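Local coordinates for Alpha/beta hydrolase family protein (Bacillus anthracis, PDB 3OOS), which is probably a hydrolase of the alpha/beta fold family whose natural substrate is not established, at residues A[124-132]-A[208-217]; A[132-140]-A[231-239]. All blocks are in the same frame, centred on the assembly; numbering follows the deposited sequence. Where two conformers were deposited one is given.

Interaction 1: A[124-132]-A[208-217]; sequences AAASKEYAS and YKDYDVRQKL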
ATOM      1  N   ALA A 124      -7.273  -0.167   4.320  1.00  7.80           N
ATOM      2  CA  ALA A 124      -7.532   1.062   3.576  1.00  7.83           C
ATOM      3  C   ALA A 124      -8.888   1.677   3.910  1.00  8.12           C
ATOM      4  O   ALA A 124      -9.544   1.292   4.882  1.00  8.71           O
ATOM      5  CB  ALA A 124      -7.394   0.811   2.071  1.00  7.81           C
ATOM      6  N   ALA A 125      -9.286   2.657   3.108  1.00  8.09           N
ATOM      7  CA  ALA A 125     -10.570   3.322   3.272  1.00  8.34           C
ATOM      8  C   ALA A 125     -11.029   3.793   1.908  1.00  8.65           C
ATOM      9  O   ALA A 125     -10.204   4.042   1.027  1.00  8.90           O
ATOM     10  CB  ALA A 125     -10.447   4.496   4.231  1.00  8.29           C
ATOM     11  N   ALA A 126     -12.342   3.908   1.738  1.00  9.01           N
ATOM     12  CA  ALA A 126     -12.936   4.340   0.471  1.00  9.29           C
ATOM     13  C   ALA A 126     -13.051   5.865   0.359  1.00  9.68           C
ATOM     14  O   ALA A 126     -13.445   6.387  -0.687  1.00  9.82           O
ATOM     15  CB  ALA A 126     -14.303   3.681   0.281  1.00  9.60           C
ATOM     16  N   SER A 127     -12.723   6.575   1.438  1.00  9.88           N
ATOM     17  CA  SER A 127     -12.712   8.039   1.423  1.00 10.39           C
ATOM     18  C   SER A 127     -11.783   8.590   2.498  1.00 10.76           C
ATOM     19  O   SER A 127     -11.240   7.840   3.310  1.00 10.81           O
ATOM     20  CB  SER A 127     -14.122   8.600   1.630  1.00 10.32           C
ATOM     21  OG  SER A 127     -14.460   8.604   3.007  1.00 10.41           O
ATOM     22  N   LYS A 128     -11.622   9.911   2.495  1.00 11.43           N
ATOM     23  CA  LYS A 128     -10.807  10.615   3.483  1.00 12.19           C
ATOM     24  C   LYS A 128     -11.386  10.565   4.905  1.00 12.58           C
ATOM     25  O   LYS A 128     -10.727  10.998   5.855  1.00 12.54           O
ATOM     26  CB  LYS A 128     -10.617  12.074   3.049  1.00 12.66           C
ATOM     27  CG  LYS A 128     -11.889  12.914   3.038  1.00 13.70           C
ATOM     28  CD  LYS A 128     -11.571  14.367   2.713  1.00 16.36           C
ATOM     29  CE  LYS A 128     -12.824  15.226   2.721  1.00 17.52           C
ATOM     30  NZ  LYS A 128     -12.511  16.638   2.352  1.00 18.67           N
ATOM     31  N   GLU A 129     -12.599  10.021   5.040  1.00 12.85           N
ATOM     32  CA  GLU A 129     -13.295  10.057   6.324  0.50 13.36           C
ATOM     33  C   GLU A 129     -12.632   9.208   7.422  1.00 13.33           C
ATOM     34  O   GLU A 129     -12.941   9.381   8.603  1.00 13.52           O
ATOM     35  CB  GLU A 129     -14.790   9.756   6.160  0.50 13.63           C
ATOM     36  CG  GLU A 129     -15.518  10.838   5.363  0.50 14.66           C
ATOM     37  CD  GLU A 129     -17.029  10.753   5.462  0.50 15.98           C
ATOM     38  OE1 GLU A 129     -17.707  11.585   4.824  0.50 17.45           O
ATOM     39  OE2 GLU A 129     -17.540   9.864   6.173  0.50 16.66           O
ATOM     40  N   TYR A 130     -11.691   8.339   7.048  1.00 13.50           N
ATOM     41  CA  TYR A 130     -10.939   7.566   8.046  1.00 13.92           C
ATOM     42  C   TYR A 130     -10.229   8.479   9.054  1.00 14.41           C
ATOM     43  O   TYR A 130     -10.172   8.169  10.240  1.00 14.20           O
ATOM     44  CB  TYR A 130      -9.935   6.603   7.391  1.00 13.81           C
ATOM     45  CG  TYR A 130      -8.771   7.283   6.703  1.00 13.61           C
ATOM     46  CD1 TYR A 130      -7.545   7.456   7.355  1.00 13.76           C
ATOM     47  CD2 TYR A 130      -8.892   7.749   5.397  1.00 13.72           C
ATOM     48  CE1 TYR A 130      -6.474   8.087   6.719  1.00 13.97           C
ATOM     49  CE2 TYR A 130      -7.837   8.378   4.755  1.00 14.05           C
ATOM     50  CZ  TYR A 130      -6.633   8.545   5.419  1.00 14.22           C
ATOM     51  OH  TYR A 130      -5.593   9.164   4.768  1.00 15.51           O
ATOM     52  N   ALA A 131      -9.716   9.611   8.578  1.00 14.94           N
ATOM     53  CA  ALA A 131      -8.943  10.521   9.421  1.00 15.79           C
ATOM     54  C   ALA A 131      -9.824  11.390  10.325  1.00 16.46           C
ATOM     55  O   ALA A 131      -9.305  12.160  11.140  1.00 17.00           O
ATOM     56  CB  ALA A 131      -8.013  11.383   8.571  1.00 15.72           C
ATOM     57  N   SER A 132     -11.142  11.262  10.173  1.00 16.97           N
ATOM     58  CA  SER A 132     -12.103  11.967  11.022  0.50 17.30           C
ATOM     59  C   SER A 132     -12.832  11.013  11.968  1.00 17.44           C
ATOM     60  O   SER A 132     -13.777  11.406  12.664  1.00 17.99           O
ATOM     61  CB  SER A 132     -13.105  12.751  10.167  0.50 17.45           C
ATOM     62  OG  SER A 132     -12.476  13.851   9.537  0.50 17.64           O
ATOM     63  N   TYR A 208      -5.443  13.993  -0.575  1.00 14.75           N
ATOM     64  CA  TYR A 208      -6.287  13.595   0.554  1.00 14.72           C
ATOM     65  C   TYR A 208      -7.640  14.316   0.620  1.00 14.90           C
ATOM     66  O   TYR A 208      -8.676  13.672   0.801  1.00 14.75           O
ATOM     67  CB  TYR A 208      -5.530  13.755   1.885  1.00 14.70           C
ATOM     68  CG  TYR A 208      -6.437  13.666   3.093  1.00 15.08           C
ATOM     69  CD1 TYR A 208      -6.752  12.433   3.668  1.00 15.48           C
ATOM     70  CD2 TYR A 208      -7.002  14.816   3.644  1.00 15.52           C
ATOM     71  CE1 TYR A 208      -7.598  12.350   4.768  1.00 16.15           C
ATOM     72  CE2 TYR A 208      -7.848  14.745   4.739  1.00 16.21           C
ATOM     73  CZ  TYR A 208      -8.141  13.511   5.296  1.00 16.53           C
ATOM     74  OH  TYR A 208      -8.988  13.451   6.376  1.00 17.94           O
ATOM     75  N   LYS A 209      -7.630  15.639   0.480  1.00 15.36           N
ATOM     76  CA  LYS A 209      -8.851  16.435   0.658  1.00 16.16           C
ATOM     77  C   LYS A 209      -9.947  16.122  -0.369  1.00 16.07           C
ATOM     78  O   LYS A 209     -11.124  16.403  -0.129  1.00 16.36           O
ATOM     79  CB  LYS A 209      -8.539  17.940   0.679  1.00 16.70           C
ATOM     80  CG  LYS A 209      -7.921  18.472  -0.597  1.00 18.07           C
ATOM     81  CD  LYS A 209      -7.597  19.956  -0.479  1.00 20.92           C
ATOM     82  CE  LYS A 209      -7.091  20.512  -1.799  1.00 23.11           C
ATOM     83  NZ  LYS A 209      -8.122  20.419  -2.873  1.00 24.95           N
ATOM     84  N   ASP A 210      -9.551  15.540  -1.502  1.00 15.77           N
ATOM     85  CA  ASP A 210     -10.482  15.189  -2.572  1.00 15.49           C
ATOM     86  C   ASP A 210     -10.729  13.684  -2.693  1.00 14.43           C
ATOM     87  O   ASP A 210     -11.407  13.244  -3.623  1.00 14.61           O
ATOM     88  CB  ASP A 210      -9.988  15.734  -3.921  1.00 16.35           C
ATOM     89  CG  ASP A 210     -10.020  17.250  -3.993  1.00 18.23           C
ATOM     90  OD1 ASP A 210     -10.807  17.878  -3.256  1.00 20.94           O
ATOM     91  OD2 ASP A 210      -9.259  17.817  -4.804  1.00 20.66           O
ATOM     92  N   TYR A 211     -10.188  12.897  -1.763  1.00 12.98           N
ATOM     93  CA  TYR A 211     -10.274  11.443  -1.885  1.00 11.62           C
ATOM     94  C   TYR A 211     -11.621  10.879  -1.434  1.00 11.22           C
ATOM     95  O   TYR A 211     -11.980  10.959  -0.258  1.00 11.13           O
ATOM     96  CB  TYR A 211      -9.110  10.739  -1.165  1.00 11.28           C
ATOM     97  CG  TYR A 211      -9.230   9.231  -1.216  1.00 10.50           C
ATOM     98  CD1 TYR A 211      -9.207   8.556  -2.437  1.00 10.12           C
ATOM     99  CD2 TYR A 211      -9.392   8.484  -0.048  1.00 10.65           C
ATOM    100  CE1 TYR A 211      -9.332   7.174  -2.499  1.00 10.18           C
ATOM    101  CE2 TYR A 211      -9.523   7.094  -0.098  1.00 10.15           C
ATOM    102  CZ  TYR A 211      -9.490   6.448  -1.329  1.00  9.97           C
ATOM    103  OH  TYR A 211      -9.617   5.082  -1.398  1.00  9.62           O
ATOM    104  N   ASP A 212     -12.356  10.312  -2.391  1.00 10.52           N
ATOM    105  CA  ASP A 212     -13.643   9.668  -2.130  1.00 10.33           C
ATOM    106  C   ASP A 212     -14.053   8.868  -3.359  1.00 10.13           C
ATOM    107  O   ASP A 212     -14.309   9.438  -4.422  1.00 10.17           O
ATOM    108  CB  ASP A 212     -14.717  10.711  -1.780  1.00 10.53           C
ATOM    109  CG  ASP A 212     -16.026  10.085  -1.309  1.00 11.06           C
ATOM    110  OD1 ASP A 212     -16.110   8.842  -1.199  1.00 10.97           O
ATOM    111  OD2 ASP A 212     -16.979  10.852  -1.040  1.00 12.29           O
ATOM    112  N   VAL A 213     -14.103   7.546  -3.203  1.00  9.81           N
ATOM    113  CA  VAL A 213     -14.516   6.641  -4.277  1.00  9.44           C
ATOM    114  C   VAL A 213     -15.722   5.775  -3.880  1.00  9.49           C
ATOM    115  O   VAL A 213     -16.041   4.806  -4.561  1.00  9.22           O
ATOM    116  CB  VAL A 213     -13.343   5.739  -4.764  1.00  9.53           C
ATOM    117  CG1 VAL A 213     -12.222   6.586  -5.368  1.00 10.00           C
ATOM    118  CG2 VAL A 213     -12.812   4.848  -3.629  1.00  9.49           C
ATOM    119  N   ARG A 214     -16.395   6.139  -2.790  1.00  9.56           N
ATOM    120  CA  ARG A 214     -17.478   5.309  -2.239  1.00  9.71           C
ATOM    121  C   ARG A 214     -18.559   4.940  -3.253  1.00 10.25           C
ATOM    122  O   ARG A 214     -18.950   3.777  -3.349  1.00 10.39           O
ATOM    123  CB  ARG A 214     -18.117   5.978  -1.021  1.00  9.92           C
ATOM    124  CG  ARG A 214     -17.254   5.923   0.229  1.00 10.03           C
ATOM    125  CD  ARG A 214     -17.855   6.762   1.345  1.00 10.89           C
ATOM    126  NE  ARG A 214     -17.807   8.194   1.040  1.00 12.73           N
ATOM    127  CZ  ARG A 214     -18.276   9.152   1.835  1.00 13.86           C
ATOM    128  NH1 ARG A 214     -18.837   8.844   3.000  1.00 14.87           N
ATOM    129  NH2 ARG A 214     -18.181  10.425   1.468  1.00 15.10           N
ATOM    130  N   GLN A 215     -19.042   5.928  -4.000  1.00 10.42           N
ATOM    131  CA  GLN A 215     -20.113   5.681  -4.960  1.00 10.87           C
ATOM    132  C   GLN A 215     -19.616   4.862  -6.146  1.00 10.67           C
ATOM    133  O   GLN A 215     -20.311   3.967  -6.630  1.00 10.98           O
ATOM    134  CB  GLN A 215     -20.762   6.989  -5.424  1.00 11.51           C
ATOM    135  CG  GLN A 215     -21.524   7.737  -4.328  1.00 13.70           C
ATOM    136  CD  GLN A 215     -22.674   6.927  -3.729  1.00 17.29           C
ATOM    137  OE1 GLN A 215     -23.389   6.213  -4.438  1.00 19.57           O
ATOM    138  NE2 GLN A 215     -22.854   7.041  -2.417  1.00 19.15           N
ATOM    139  N   LYS A 216     -18.399   5.153  -6.593  1.00 10.23           N
ATOM    140  CA  LYS A 216     -17.822   4.431  -7.720  1.00 10.05           C
ATOM    141  C   LYS A 216     -17.550   2.961  -7.399  1.00  9.79           C
ATOM    142  O   LYS A 216     -17.566   2.127  -8.303  1.00  9.88           O
ATOM    143  CB  LYS A 216     -16.562   5.129  -8.240  1.00 10.14           C
ATOM    144  CG  LYS A 216     -16.869   6.358  -9.099  1.00 10.67           C
ATOM    145  CD  LYS A 216     -15.622   6.930  -9.789  1.00 11.32           C
ATOM    146  CE  LYS A 216     -14.647   7.573  -8.805  1.00 11.32           C
ATOM    147  NZ  LYS A 216     -15.252   8.716  -8.048  1.00 11.35           N
ATOM    148  N   LEU A 217     -17.331   2.638  -6.124  1.00  9.89           N
ATOM    149  CA  LEU A 217     -17.063   1.245  -5.733  1.00  9.82           C
ATOM    150  C   LEU A 217     -18.220   0.294  -6.048  1.00 10.23           C
ATOM    151  O   LEU A 217     -18.003  -0.898  -6.278  1.00 10.42           O
ATOM    152  CB  LEU A 217     -16.689   1.134  -4.253  1.00  9.93           C
ATOM    153  CG  LEU A 217     -15.319   1.671  -3.827  1.00  9.73           C
ATOM    154  CD1 LEU A 217     -15.063   1.279  -2.384  1.00 10.34           C
ATOM    155  CD2 LEU A 217     -14.190   1.172  -4.729  1.00 10.07           C
TER

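Interaction 2: A[132-140]-A[231-239]; sequences SHKDSIYCS and HDVQCPYIF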
ATOM      1  N   SER A 132     -11.142  11.262  10.173  1.00 16.97           N
ATOM      2  CA  SER A 132     -12.103  11.967  11.022  0.50 17.30           C
ATOM      3  C   SER A 132     -12.832  11.013  11.968  1.00 17.44           C
ATOM      4  O   SER A 132     -13.777  11.406  12.664  1.00 17.99           O
ATOM      5  CB  SER A 132     -13.105  12.751  10.167  0.50 17.45           C
ATOM      6  OG  SER A 132     -12.476  13.851   9.537  0.50 17.64           O
ATOM      7  N   HIS A 133     -12.391   9.755  11.994  1.00 17.00           N
ATOM      8  CA  HIS A 133     -12.968   8.743  12.871  1.00 16.97           C
ATOM      9  C   HIS A 133     -12.168   8.689  14.172  1.00 16.78           C
ATOM     10  O   HIS A 133     -10.939   8.636  14.139  1.00 16.47           O
ATOM     11  CB  HIS A 133     -12.956   7.379  12.182  1.00 16.90           C
ATOM     12  CG  HIS A 133     -13.778   6.343  12.882  1.00 17.76           C
ATOM     13  ND1 HIS A 133     -13.323   5.648  13.979  1.00 18.08           N
ATOM     14  CD2 HIS A 133     -15.031   5.890  12.640  1.00 18.22           C
ATOM     15  CE1 HIS A 133     -14.258   4.807  14.384  1.00 18.79           C
ATOM     16  NE2 HIS A 133     -15.305   4.935  13.588  1.00 18.71           N
ATOM     17  N   LYS A 134     -12.872   8.682  15.306  1.00 16.92           N
ATOM     18  CA  LYS A 134     -12.208   8.770  16.611  0.50 16.91           C
ATOM     19  C   LYS A 134     -11.247   7.612  16.926  1.00 16.63           C
ATOM     20  O   LYS A 134     -10.391   7.743  17.805  1.00 16.68           O
ATOM     21  CB  LYS A 134     -13.225   8.982  17.743  0.50 17.22           C
ATOM     22  CG  LYS A 134     -14.167   7.821  18.002  0.50 17.96           C
ATOM     23  CD  LYS A 134     -15.151   8.166  19.110  0.50 18.98           C
ATOM     24  CE  LYS A 134     -15.809   6.914  19.666  0.50 19.95           C
ATOM     25  NZ  LYS A 134     -14.796   5.964  20.205  0.50 20.31           N
ATOM     26  N   ASP A 135     -11.365   6.500  16.203  1.00 16.14           N
ATOM     27  CA  ASP A 135     -10.463   5.359  16.399  1.00 15.71           C
ATOM     28  C   ASP A 135      -9.186   5.436  15.562  1.00 14.75           C
ATOM     29  O   ASP A 135      -8.316   4.569  15.672  1.00 14.66           O
ATOM     30  CB  ASP A 135     -11.183   4.034  16.138  1.00 16.23           C
ATOM     31  CG  ASP A 135     -12.134   3.653  17.258  1.00 18.05           C
ATOM     32  OD1 ASP A 135     -12.145   4.330  18.308  1.00 20.08           O
ATOM     33  OD2 ASP A 135     -12.875   2.666  17.083  1.00 21.15           O
ATOM     34  N   SER A 136      -9.078   6.471  14.733  1.00 13.79           N
ATOM     35  CA  SER A 136      -7.870   6.707  13.947  1.00 12.83           C
ATOM     36  C   SER A 136      -6.938   7.680  14.650  1.00 12.68           C
ATOM     37  O   SER A 136      -7.378   8.698  15.175  1.00 12.42           O
ATOM     38  CB  SER A 136      -8.218   7.262  12.565  1.00 12.79           C
ATOM     39  OG  SER A 136      -7.044   7.608  11.843  1.00 12.00           O
ATOM     40  N   ILE A 137      -5.645   7.367  14.630  1.00 12.63           N
ATOM     41  CA  ILE A 137      -4.616   8.254  15.174  1.00 12.89           C
ATOM     42  C   ILE A 137      -4.554   9.605  14.449  1.00 13.25           C
ATOM     43  O   ILE A 137      -3.996  10.571  14.971  1.00 13.46           O
ATOM     44  CB  ILE A 137      -3.214   7.585  15.153  1.00 12.75           C
ATOM     45  CG1 ILE A 137      -2.803   7.223  13.718  1.00 12.85           C
ATOM     46  CG2 ILE A 137      -3.197   6.366  16.080  1.00 12.76           C
ATOM     47  CD1 ILE A 137      -1.392   6.665  13.581  1.00 13.40           C
ATOM     48  N   TYR A 138      -5.136   9.667  13.252  1.00 13.53           N
ATOM     49  CA  TYR A 138      -5.142  10.898  12.460  1.00 14.19           C
ATOM     50  C   TYR A 138      -6.275  11.849  12.847  1.00 14.74           C
ATOM     51  O   TYR A 138      -6.328  12.985  12.365  1.00 15.30           O
ATOM     52  CB  TYR A 138      -5.197  10.576  10.961  1.00 13.94           C
ATOM     53  CG  TYR A 138      -4.095   9.652  10.502  1.00 13.82           C
ATOM     54  CD1 TYR A 138      -2.753  10.026  10.609  1.00 14.21           C
ATOM     55  CD2 TYR A 138      -4.391   8.401   9.964  1.00 14.50           C
ATOM     56  CE1 TYR A 138      -1.737   9.181  10.191  1.00 14.86           C
ATOM     57  CE2 TYR A 138      -3.380   7.548   9.541  1.00 14.75           C
ATOM     58  CZ  TYR A 138      -2.058   7.945   9.658  1.00 15.33           C
ATOM     59  OH  TYR A 138      -1.047   7.111   9.244  1.00 16.22           O
ATOM     60  N   CYS A 139      -7.164  11.384  13.720  1.00 15.03           N
ATOM     61  CA  CYS A 139      -8.310  12.174  14.174  1.00 15.70           C
ATOM     62  C   CYS A 139      -8.018  12.879  15.494  1.00 16.16           C
ATOM     63  O   CYS A 139      -7.508  12.263  16.427  1.00 15.95           O
ATOM     64  CB  CYS A 139      -9.527  11.266  14.328  1.00 15.62           C
ATOM     65  SG  CYS A 139     -11.001  12.075  14.968  1.00 17.02           S
ATOM     66  N   SER A 140      -8.359  14.165  15.574  1.00 16.90           N
ATOM     67  CA  SER A 140      -8.081  14.973  16.770  1.00 17.71           C
ATOM     68  C   SER A 140      -8.809  14.494  18.036  1.00 18.02           C
ATOM     69  O   SER A 140      -8.428  14.860  19.151  1.00 18.31           O
ATOM     70  CB  SER A 140      -8.382  16.450  16.505  1.00 18.04           C
ATOM     71  OG  SER A 140      -9.762  16.645  16.263  1.00 19.39           O
ATOM     72  N   HIS A 231      -7.098  -4.522  15.010  1.00 12.02           N
ATOM     73  CA  HIS A 231      -6.614  -3.447  15.870  1.00 12.04           C
ATOM     74  C   HIS A 231      -5.914  -2.300  15.140  1.00 11.68           C
ATOM     75  O   HIS A 231      -5.242  -1.482  15.773  1.00 11.58           O
ATOM     76  CB  HIS A 231      -5.690  -4.028  16.945  1.00 12.31           C
ATOM     77  CG  HIS A 231      -6.283  -5.180  17.694  1.00 13.68           C
ATOM     78  ND1 HIS A 231      -7.238  -5.017  18.675  1.00 14.66           N
ATOM     79  CD2 HIS A 231      -6.056  -6.512  17.606  1.00 14.63           C
ATOM     80  CE1 HIS A 231      -7.573  -6.200  19.160  1.00 15.58           C
ATOM     81  NE2 HIS A 231      -6.870  -7.124  18.529  1.00 15.82           N
ATOM     82  N   ASP A 232      -6.078  -2.233  13.820  1.00 11.37           N
ATOM     83  CA  ASP A 232      -5.475  -1.161  13.023  1.00 11.18           C
ATOM     84  C   ASP A 232      -5.948   0.209  13.519  1.00 11.41           C
ATOM     85  O   ASP A 232      -7.150   0.445  13.650  1.00 11.74           O
ATOM     86  CB  ASP A 232      -5.820  -1.346  11.538  1.00 11.19           C
ATOM     87  CG  ASP A 232      -4.819  -0.675  10.607  1.00 11.10           C
ATOM     88  OD1 ASP A 232      -4.103   0.262  11.029  1.00 11.59           O
ATOM     89  OD2 ASP A 232      -4.760  -1.085   9.430  1.00 10.98           O
ATOM     90  N   VAL A 233      -4.998   1.093  13.813  1.00 11.34           N
ATOM     91  CA  VAL A 233      -5.316   2.440  14.306  1.00 11.72           C
ATOM     92  C   VAL A 233      -5.113   3.537  13.257  1.00 11.13           C
ATOM     93  O   VAL A 233      -5.243   4.722  13.564  1.00 11.25           O
ATOM     94  CB  VAL A 233      -4.547   2.795  15.619  1.00 11.90           C
ATOM     95  CG1 VAL A 233      -4.939   1.845  16.740  1.00 13.50           C
ATOM     96  CG2 VAL A 233      -3.039   2.788  15.401  1.00 12.90           C
ATOM     97  N   GLN A 234      -4.787   3.149  12.027  1.00 10.61           N
ATOM     98  CA  GLN A 234      -4.624   4.132  10.957  1.00 10.42           C
ATOM     99  C   GLN A 234      -5.932   4.285  10.182  1.00 10.22           C
ATOM    100  O   GLN A 234      -6.620   5.295  10.338  1.00 10.23           O
ATOM    101  CB  GLN A 234      -3.421   3.796  10.070  1.00 10.48           C
ATOM    102  CG  GLN A 234      -2.093   4.039  10.790  1.00 11.33           C
ATOM    103  CD  GLN A 234      -0.880   3.725   9.940  1.00 12.35           C
ATOM    104  OE1 GLN A 234      -0.706   4.270   8.850  1.00 15.34           O
ATOM    105  NE2 GLN A 234      -0.026   2.849  10.444  1.00 12.19           N
ATOM    106  N   CYS A 235      -6.277   3.289   9.368  1.00  9.92           N
ATOM    107  CA  CYS A 235      -7.647   3.157   8.865  1.00 10.02           C
ATOM    108  C   CYS A 235      -8.355   2.096   9.706  1.00  9.90           C
ATOM    109  O   CYS A 235      -8.112   0.901   9.521  1.00 10.02           O
ATOM    110  CB  CYS A 235      -7.669   2.749   7.386  1.00  9.82           C
ATOM    111  SG  CYS A 235      -6.928   3.933   6.240  1.00 11.78           S
ATOM    112  N   PRO A 236      -9.220   2.522  10.648  1.00  9.93           N
ATOM    113  CA  PRO A 236      -9.907   1.554  11.506  1.00 10.13           C
ATOM    114  C   PRO A 236     -10.682   0.496  10.720  1.00 10.25           C
ATOM    115  O   PRO A 236     -11.113   0.742   9.587  1.00 10.27           O
ATOM    116  CB  PRO A 236     -10.853   2.431  12.333  1.00 10.12           C
ATOM    117  CG  PRO A 236     -10.152   3.747  12.399  1.00 10.02           C
ATOM    118  CD  PRO A 236      -9.508   3.912  11.053  1.00  9.95           C
ATOM    119  N   TYR A 237     -10.841  -0.672  11.338  1.00 10.29           N
ATOM    120  CA  TYR A 237     -11.435  -1.853  10.708  1.00 10.51           C
ATOM    121  C   TYR A 237     -12.760  -1.597   9.963  1.00 10.54           C
ATOM    122  O   TYR A 237     -12.997  -2.164   8.889  1.00 10.37           O
ATOM    123  CB  TYR A 237     -11.596  -2.976  11.748  1.00 10.72           C
ATOM    124  CG  TYR A 237     -12.078  -4.267  11.141  1.00 11.65           C
ATOM    125  CD1 TYR A 237     -11.227  -5.035  10.349  1.00 12.40           C
ATOM    126  CD2 TYR A 237     -13.387  -4.710  11.331  1.00 12.30           C
ATOM    127  CE1 TYR A 237     -11.657  -6.207   9.764  1.00 13.32           C
ATOM    128  CE2 TYR A 237     -13.832  -5.892  10.749  1.00 13.22           C
ATOM    129  CZ  TYR A 237     -12.960  -6.634   9.965  1.00 13.43           C
ATOM    130  OH  TYR A 237     -13.377  -7.801   9.375  1.00 14.08           O
ATOM    131  N   ILE A 238     -13.605  -0.736  10.527  1.00 10.62           N
ATOM    132  CA  ILE A 238     -14.899  -0.410   9.920  1.00 10.74           C
ATOM    133  C   ILE A 238     -14.772   0.096   8.472  1.00 10.50           C
ATOM    134  O   ILE A 238     -15.669  -0.112   7.651  1.00 10.16           O
ATOM    135  CB  ILE A 238     -15.715   0.582  10.806  1.00 11.10           C
ATOM    136  CG1 ILE A 238     -17.142   0.750  10.266  1.00 11.82           C
ATOM    137  CG2 ILE A 238     -14.990   1.926  10.950  1.00 11.39           C
ATOM    138  CD1 ILE A 238     -18.099   1.458  11.211  1.00 14.04           C
ATOM    139  N   PHE A 239     -13.644   0.730   8.153  1.00 10.07           N
ATOM    140  CA  PHE A 239     -13.445   1.257   6.805  1.00  9.84           C
ATOM    141  C   PHE A 239     -13.173   0.164   5.777  1.00  9.88           C
ATOM    142  O   PHE A 239     -13.552   0.303   4.611  1.00  9.83           O
ATOM    143  CB  PHE A 239     -12.393   2.373   6.807  1.00  9.74           C
ATOM    144  CG  PHE A 239     -12.858   3.589   7.539  1.00  9.56           C
ATOM    145  CD1 PHE A 239     -13.666   4.527   6.900  1.00 10.12           C
ATOM    146  CD2 PHE A 239     -12.556   3.769   8.886  1.00  9.70           C
ATOM    147  CE1 PHE A 239     -14.141   5.642   7.582  1.00 10.46           C
ATOM    148  CE2 PHE A 239     -13.029   4.881   9.574  1.00 10.56           C
ATOM    149  CZ  PHE A 239     -13.822   5.819   8.919  1.00 10.78           C
TER
HETATM  150  O   HOH W   1      -8.777   1.492  15.721  1.00 37.30           O

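Interaction 1: A[124-132]-A[208-217]
The Tyr211 ring lies along the backbone of Ala125 to Ser127 while Arg214 packs on Ala126 CB and Ser127, joining the two ends of the insertion after strand 116-122 of this alpha/beta hydrolase fold. A single beta bridge, Ser127 with Asp212, ties the two segments: Val213 N binds Ala126 O, and Lys128 N binds Tyr211 O. CG opposite the backbone N (chi1 177°) turns the Tyr211 ring back along segment 124-132, and OH bonds Ala125 O (2.7 Å) in the carbonyl plane. Arg214 bends at chi3 and grips Asp212 side-on, NE to OD1 and NH2 to OD2. Over one face of its guanidinium lies Ser127 CB; Glu129, in one of two conformers, crosses Arg214 at about a right angle, its OE1 3.5 Å from Arg214 NH1 in a less certain salt bridge. Asp212 OD1 also accepts from Arg214 N, closing an Asx turn into a short, weakly bonded helical turn. At the other end Lys128 CB sits over a face of the Tyr208 ring, a CH-pi contact 3.8 Å from the centroid, while Tyr130 OH comes to that ring's edge. Beyond CB the extended Lys128 chain passes the Tyr208 carbonyl, and NZ donates to Lys209 O at 2.9 Å.

Interaction 2: A[132-140]-A[231-239]
Ser136, Ile137 and Tyr138 meet Val233 and Gln234 where a loop inserted after strand 116-122 packs on the segment leading into helix 237-246 of the alpha/beta hydrolase fold. The inserted chain runs through two type I beta turns, His133 to Ser136 and Ser136 to Cys139, and the tight part of the contact centres on the residue they share. Ser136 OG, opposite its backbone N (chi1 175°), donates to Gln234 O at 2.8 Å and accepts from Tyr138 N, an ST turn, so one hydroxyl both closes the turn and crosses the contact. Next to it Ile137 N makes a nearly straight bond to Val233 O (2.9 Å), and Ile137 CG2 packs on Val233 CG2. Gln234 reaches out extended beside Ile137 CD1, its CB and CG passing near the Tyr138 ring; ring and amide planes stand 83° apart. Helix 162-176 covers this end, with Trp172 touching Ile137, Tyr138 and Gln234.

Toward the more exposed end direct hydrogen bonds between the segments give way to van der Waals contact. Pro236 CG rests against the peptide between Asp135 and Ser136 (3.7 Å from Ser136 N), and the Phe239 edge is turned toward the face of the His133 ring in an offset edge-to-face pair, centroids 5.4 Å apart. Ile238 CG2 comes only to 4.0 Å from His133 NE2, and a water lies within hydrogen-bonding distance of both Asp135 O and Asp232 O. Back at the tight end, Tyr138 OH donates to Gln234 OE1 (2.9 Å) from above the amide plane, 47° out of it.

Overall arrangement
Interactions 1 and 2 show how successive parts of one insertion can be held, first by its own returning end, then by the segment leading into helix 237-246. Their centres lie 13 Å apart, and they share Ser132. They also touch directly: Tyr130 O lies 3.2 Å from Ser136 CB, and Tyr130 CA 3.5 Å from Phe239 CZ. Both border the probable active-site region. Gln234 touches the nucleophile-elbow-like sequence around Ser99, and Asp232 OD1 is hydrogen-bonded to His260 ND1, consistent with a Ser99-Asp232-His260 catalytic triad as in other alpha/beta hydrolases. The side chains of Tyr130 and Tyr138 each come to about 3 Å, nearest atoms, of bound tetraethylene glycol, probably from the crystallisation liquor but perhaps marking a pocket.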